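Local coordinates for protein exotoxin 6 (Staphylococcus aureus subsp. aureus Mu50, PDB 4ZYS) that is a staphylococcal superantigen-like exotoxin of OB-fold and beta-grasp domains that probably binds host sugars or glycoproteins, at residues A[156-162]-A[188-194]; A[153-157]-A[168-172]. All blocks are in the same frame, centred on the assembly; numbering follows the deposited sequence.

From the N terminus, the chain passes through the OB-fold half of the toxin and enters the beta-grasp half, where strand 106-111 and helix 130-145 come before either contact. Strand 155-161 then forms the shared member. Contact 2 closes the shorter loop, a hairpin in which 168-172 returns along 153-157. Contact 1 closes the longer one, bringing 188-194 back to the other edge of the same strand, so the hairpin return of contact 2 nests inside its span. Strand 189-196 also pairs with 106-111, and helix 130-145 packs on the sheet; Val194 CG1 and Leu171 CD1, 4.0 Å apart, join the contacts.

Contact 1: A[156-162]-A[188-194]; sequences QITITMK and QIQKILV
Ile157 and Val194 lie side by side on the buried face of an antiparallel strand pair in the beta-grasp sheet, with CG1 of Ile157 4.1 Å from CG1 of Val194. Ile159 and Ile192 extend this apolar row, which rests on helix 130-145 through Leu133 and Leu137. Ile159 keeps CG1 beside its backbone N (chi1 -58°), which leaves CG2 anti to N and 3.9 Å from CG2 of Ile189. The selenomethionine Met161 bends at its second and third torsions, and its SE and CE lie against CG1 of Ile189 while CE also meets CB of Gln188. The opposite face, carrying Thr158, Thr160, Lys191 and Leu193, is more open to solvent. A backbone ladder joins the two strands: Thr158 and Leu193 exchange two bonds, Thr158 N to Leu193 O being 2.8 Å. A classic beta bulge interrupts the ladder where Gln190 and Lys191 both face Thr160: Thr160 O takes Gln190 N at 2.8 Å in its carbonyl plane and Lys191 N at a longer 3.3 Å, tilted from that plane. Beyond the bulge and a last backbone bond, Lys162 N to Gln188 O (2.8 Å), the contact passes to long polar side chains at the solvent side. Lys162 arches across Gln190 at about a right angle, its chain bent at chi2 and chi4, and its NZ sits above the amide carbonyl plane, 2.8 Å from Gln190 OE1.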
loop_
_atom_site.group_PDB
_atom_site.type_symbol
_atom_site.label_atom_id
_atom_site.label_comp_id
_atom_site.label_asym_id
_atom_site.label_seq_id
_atom_site.Cartn_x
_atom_site.Cartn_y
_atom_site.Cartn_z
ATOM N N GLN A 156 -10.870 6.037 -9.569
ATOM C CA GLN A 156 -10.976 5.665 -8.169
ATOM C C GLN A 156 -10.803 4.183 -7.934
ATOM O O GLN A 156 -11.234 3.351 -8.750
ATOM C CB GLN A 156 -12.402 6.042 -7.715
ATOM C CG GLN A 156 -12.553 6.415 -6.261
ATOM C CD GLN A 156 -13.982 6.770 -5.937
ATOM O OE1 GLN A 156 -14.744 5.958 -5.397
ATOM N NE2 GLN A 156 -14.371 8.004 -6.230
ATOM N N ILE A 157 -10.253 3.856 -6.759
ATOM C CA ILE A 157 -10.207 2.508 -6.210
ATOM C C ILE A 157 -11.264 2.471 -5.094
ATOM O O ILE A 157 -11.245 3.356 -4.251
ATOM C CB ILE A 157 -8.811 2.057 -5.701
ATOM C CG1 ILE A 157 -7.810 1.922 -6.839
ATOM C CG2 ILE A 157 -8.916 0.738 -4.904
ATOM C CD1 ILE A 157 -6.345 2.045 -6.367
ATOM N N THR A 158 -12.161 1.462 -5.075
ATOM C CA THR A 158 -13.161 1.322 -4.014
ATOM C C THR A 158 -12.978 -0.070 -3.389
ATOM O O THR A 158 -13.100 -1.075 -4.078
ATOM C CB THR A 158 -14.578 1.622 -4.522
ATOM O OG1 THR A 158 -14.554 2.857 -5.232
ATOM C CG2 THR A 158 -15.598 1.722 -3.402
ATOM N N ILE A 159 -12.590 -0.107 -2.101
ATOM C CA ILE A 159 -12.403 -1.338 -1.344
ATOM C C ILE A 159 -13.615 -1.467 -0.412
ATOM O O ILE A 159 -13.812 -0.628 0.466
ATOM C CB ILE A 159 -11.016 -1.400 -0.625
ATOM C CG1 ILE A 159 -9.869 -1.260 -1.675
ATOM C CG2 ILE A 159 -10.866 -2.709 0.178
ATOM C CD1 ILE A 159 -8.491 -0.861 -1.141
ATOM N N THR A 160 -14.464 -2.478 -0.654
ATOM C CA THR A 160 -15.662 -2.682 0.151
ATOM C C THR A 160 -15.437 -3.853 1.122
ATOM O O THR A 160 -14.998 -4.933 0.712
ATOM C CB THR A 160 -16.885 -2.883 -0.754
ATOM O OG1 THR A 160 -16.961 -1.780 -1.661
ATOM C CG2 THR A 160 -18.189 -2.987 0.038
HETATM N N MSE A 161 -15.761 -3.629 2.409
HETATM C CA MSE A 161 -15.627 -4.620 3.477
HETATM C C MSE A 161 -16.912 -5.424 3.621
HETATM O O MSE A 161 -17.926 -5.018 3.056
HETATM C CB MSE A 161 -15.295 -3.913 4.794
HETATM C CG MSE A 161 -14.146 -2.888 4.658
HETATM SE SE MSE A 161 -12.566 -3.634 3.866
HETATM C CE MSE A 161 -12.011 -4.611 5.383
ATOM N N LYS A 162 -16.875 -6.556 4.382
ATOM C CA LYS A 162 -18.057 -7.407 4.627
ATOM C C LYS A 162 -19.141 -6.638 5.338
ATOM O O LYS A 162 -20.311 -6.872 5.064
ATOM C CB LYS A 162 -17.724 -8.684 5.438
ATOM C CG LYS A 162 -16.544 -9.474 4.882
ATOM C CD LYS A 162 -16.733 -10.993 4.907
ATOM C CE LYS A 162 -15.559 -11.723 4.269
ATOM N NZ LYS A 162 -15.267 -11.282 2.871
ATOM N N GLN A 188 -11.733 -9.445 5.847
ATOM C CA GLN A 188 -12.990 -8.708 5.732
ATOM C C GLN A 188 -13.139 -7.960 4.379
ATOM O O GLN A 188 -14.181 -7.342 4.151
ATOM C CB GLN A 188 -13.130 -7.719 6.900
ATOM C CG GLN A 188 -13.282 -8.376 8.275
ATOM C CD GLN A 188 -14.554 -9.164 8.416
ATOM O OE1 GLN A 188 -15.649 -8.670 8.156
ATOM N NE2 GLN A 188 -14.434 -10.419 8.825
ATOM N N ILE A 189 -12.138 -8.027 3.490
ATOM C CA ILE A 189 -12.244 -7.382 2.163
ATOM C C ILE A 189 -13.176 -8.245 1.278
ATOM O O ILE A 189 -12.865 -9.416 1.051
ATOM C CB ILE A 189 -10.851 -7.154 1.508
ATOM C CG1 ILE A 189 -9.965 -6.232 2.379
ATOM C CG2 ILE A 189 -11.000 -6.621 0.064
ATOM C CD1 ILE A 189 -8.474 -6.342 2.116
ATOM N N GLN A 190 -14.321 -7.677 0.813
ATOM C CA GLN A 190 -15.303 -8.402 -0.002
ATOM C C GLN A 190 -15.172 -8.156 -1.516
ATOM O O GLN A 190 -15.197 -9.112 -2.305
ATOM C CB GLN A 190 -16.740 -8.031 0.418
ATOM C CG GLN A 190 -17.332 -8.946 1.457
ATOM C CD GLN A 190 -17.792 -10.282 0.944
ATOM O OE1 GLN A 190 -16.981 -11.175 0.668
ATOM N NE2 GLN A 190 -19.106 -10.486 0.934
ATOM N N LYS A 191 -15.121 -6.869 -1.911
ATOM C CA LYS A 191 -15.087 -6.419 -3.294
ATOM C C LYS A 191 -14.083 -5.310 -3.468
ATOM O O LYS A 191 -13.908 -4.493 -2.566
ATOM C CB LYS A 191 -16.464 -5.867 -3.716
ATOM C CG LYS A 191 -17.560 -6.868 -3.986
ATOM C CD LYS A 191 -18.761 -6.107 -4.541
ATOM C CE LYS A 191 -19.637 -6.927 -5.456
ATOM N NZ LYS A 191 -20.731 -6.110 -6.058
ATOM N N ILE A 192 -13.466 -5.250 -4.649
ATOM C CA ILE A 192 -12.547 -4.202 -5.049
ATOM C C ILE A 192 -12.947 -3.772 -6.463
ATOM O O ILE A 192 -13.197 -4.605 -7.342
ATOM C CB ILE A 192 -11.040 -4.578 -4.951
ATOM C CG1 ILE A 192 -10.648 -5.038 -3.523
ATOM C CG2 ILE A 192 -10.127 -3.400 -5.426
ATOM C CD1 ILE A 192 -9.233 -5.769 -3.460
ATOM N N LEU A 193 -13.028 -2.462 -6.659
ATOM C CA LEU A 193 -13.315 -1.885 -7.945
ATOM C C LEU A 193 -12.240 -0.888 -8.263
ATOM O O LEU A 193 -11.947 -0.036 -7.432
ATOM C CB LEU A 193 -14.732 -1.225 -7.972
ATOM C CG LEU A 193 -15.130 -0.511 -9.292
ATOM C CD1 LEU A 193 -15.271 -1.510 -10.438
ATOM C CD2 LEU A 193 -16.408 0.284 -9.122
ATOM N N VAL A 194 -11.627 -1.000 -9.454
ATOM C CA VAL A 194 -10.658 -0.021 -9.952
ATOM C C VAL A 194 -11.310 0.621 -11.165
ATOM O O VAL A 194 -11.485 -0.054 -12.165
ATOM C CB VAL A 194 -9.251 -0.603 -10.276
ATOM C CG1 VAL A 194 -8.292 0.510 -10.675
ATOM C CG2 VAL A 194 -8.682 -1.405 -9.110
#

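Contact 2: A[153-157]-A[168-172]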
loop_
_atom_site.group_PDB
_atom_site.type_symbol
_atom_site.label_atom_id
_atom_site.label_comp_id
_atom_site.label_asym_id
_atom_site.label_seq_id
_atom_site.Cartn_x
_atom_site.Cartn_y
_atom_site.Cartn_z
ATOM N N LYS A 153 -5.281 9.165 -16.434
ATOM C CA LYS A 153 -4.754 9.621 -15.148
ATOM C C LYS A 153 -5.846 9.776 -14.071
ATOM O O LYS A 153 -5.525 10.124 -12.944
ATOM C CB LYS A 153 -4.070 10.994 -15.431
ATOM C CG LYS A 153 -3.421 11.738 -14.260
ATOM C CD LYS A 153 -3.518 13.279 -14.413
ATOM C CE LYS A 153 -2.635 13.840 -15.521
ATOM N NZ LYS A 153 -2.405 15.301 -15.387
ATOM N N GLN A 154 -7.114 9.543 -14.395
ATOM C CA GLN A 154 -8.200 9.762 -13.439
ATOM C C GLN A 154 -8.967 8.493 -13.080
ATOM O O GLN A 154 -8.968 7.515 -13.822
ATOM C CB GLN A 154 -9.184 10.787 -14.022
ATOM C CG GLN A 154 -8.737 12.231 -13.893
ATOM C CD GLN A 154 -9.520 13.085 -14.850
ATOM O OE1 GLN A 154 -9.337 13.019 -16.073
ATOM N NE2 GLN A 154 -10.423 13.901 -14.325
ATOM N N GLY A 155 -9.654 8.544 -11.948
ATOM C CA GLY A 155 -10.476 7.443 -11.466
ATOM C C GLY A 155 -10.368 7.193 -9.982
ATOM O O GLY A 155 -9.800 7.992 -9.230
ATOM N N GLN A 156 -10.870 6.037 -9.569
ATOM C CA GLN A 156 -10.976 5.665 -8.169
ATOM C C GLN A 156 -10.803 4.183 -7.934
ATOM O O GLN A 156 -11.234 3.351 -8.750
ATOM C CB GLN A 156 -12.402 6.042 -7.715
ATOM C CG GLN A 156 -12.553 6.415 -6.261
ATOM C CD GLN A 156 -13.982 6.770 -5.937
ATOM O OE1 GLN A 156 -14.744 5.958 -5.397
ATOM N NE2 GLN A 156 -14.371 8.004 -6.230
ATOM N N ILE A 157 -10.253 3.856 -6.759
ATOM C CA ILE A 157 -10.207 2.508 -6.210
ATOM C C ILE A 157 -11.264 2.471 -5.094
ATOM O O ILE A 157 -11.245 3.356 -4.251
ATOM C CB ILE A 157 -8.811 2.057 -5.701
ATOM C CG1 ILE A 157 -7.810 1.922 -6.839
ATOM C CG2 ILE A 157 -8.916 0.738 -4.904
ATOM C CD1 ILE A 157 -6.345 2.045 -6.367
ATOM N N THR A 168 -11.925 4.484 -0.269
ATOM C CA THR A 168 -11.771 4.999 -1.635
ATOM C C THR A 168 -10.412 5.681 -1.788
ATOM O O THR A 168 -9.958 6.369 -0.882
ATOM C CB THR A 168 -12.901 5.930 -2.060
ATOM O OG1 THR A 168 -12.824 7.105 -1.265
ATOM C CG2 THR A 168 -14.267 5.291 -1.937
ATOM N N ILE A 169 -9.761 5.445 -2.936
ATOM C CA ILE A 169 -8.455 5.992 -3.279
ATOM C C ILE A 169 -8.529 6.653 -4.648
ATOM O O ILE A 169 -8.783 5.964 -5.637
ATOM C CB ILE A 169 -7.323 4.922 -3.227
ATOM C CG1 ILE A 169 -7.326 4.140 -1.863
ATOM C CG2 ILE A 169 -5.981 5.589 -3.518
ATOM C CD1 ILE A 169 -6.314 2.932 -1.727
ATOM N N ASP A 170 -8.276 7.980 -4.700
ATOM C CA ASP A 170 -8.281 8.779 -5.926
ATOM C C ASP A 170 -7.032 8.439 -6.758
ATOM O O ASP A 170 -5.910 8.478 -6.262
ATOM C CB ASP A 170 -8.364 10.271 -5.552
ATOM C CG ASP A 170 -8.370 11.291 -6.673
ATOM O OD1 ASP A 170 -8.343 10.882 -7.862
ATOM O OD2 ASP A 170 -8.360 12.498 -6.366
ATOM N N LEU A 171 -7.251 8.023 -8.004
ATOM C CA LEU A 171 -6.175 7.569 -8.884
ATOM C C LEU A 171 -5.332 8.692 -9.459
ATOM O O LEU A 171 -4.204 8.436 -9.913
ATOM C CB LEU A 171 -6.753 6.715 -10.027
ATOM C CG LEU A 171 -7.127 5.265 -9.634
ATOM C CD1 LEU A 171 -7.653 4.468 -10.853
ATOM C CD2 LEU A 171 -5.932 4.529 -9.018
ATOM N N SER A 172 -5.854 9.929 -9.446
ATOM C CA SER A 172 -5.155 11.089 -10.009
ATOM C C SER A 172 -4.099 11.651 -9.046
ATOM O O SER A 172 -3.344 12.549 -9.428
ATOM C CB SER A 172 -6.151 12.178 -10.425
ATOM O OG SER A 172 -6.748 12.808 -9.310
HETATM O O HOH W 1 -9.634 10.910 -10.406
#
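Ile157 has CG1 beside its backbone N (chi1 -66°) and CD1 extended beyond it (chi2 157°), which sets CD1 against Leu171, whose own CG is likewise beside N (chi1 -77°); the two side chains meet at about a right angle, Ile157 CD1 3.7 Å from Leu171 CD2. They lie at the open end of a beta hairpin formed by strands 155-161 and 166-170 at the edge of the beta-grasp sheet, on the face covered by helix 130-145, where Arg138 touches Leu171. Ile157 and Ile169 form a hydrogen-bonded pair, and one further bond, Leu171 N to Gly155 O at 2.8 Å, arrives from above the carbonyl plane. Leu171 also lays CB and CG over the Gly155-Gln156 peptide. On the other face the long side chain of Gln156, extended beyond CG, brings OE1 to 3.6 Å from Thr168 CG2. At the end of strand 166-170, Asp170 opens an Asx turn: its OD1 accepts Ser172 N and Ser172 OG from the same face of the carboxylate, two bonds to one oxygen, which would limit the rotation of the group. A water accepts from Gly155 N and lies 2.9 Å from Asp170 OD1.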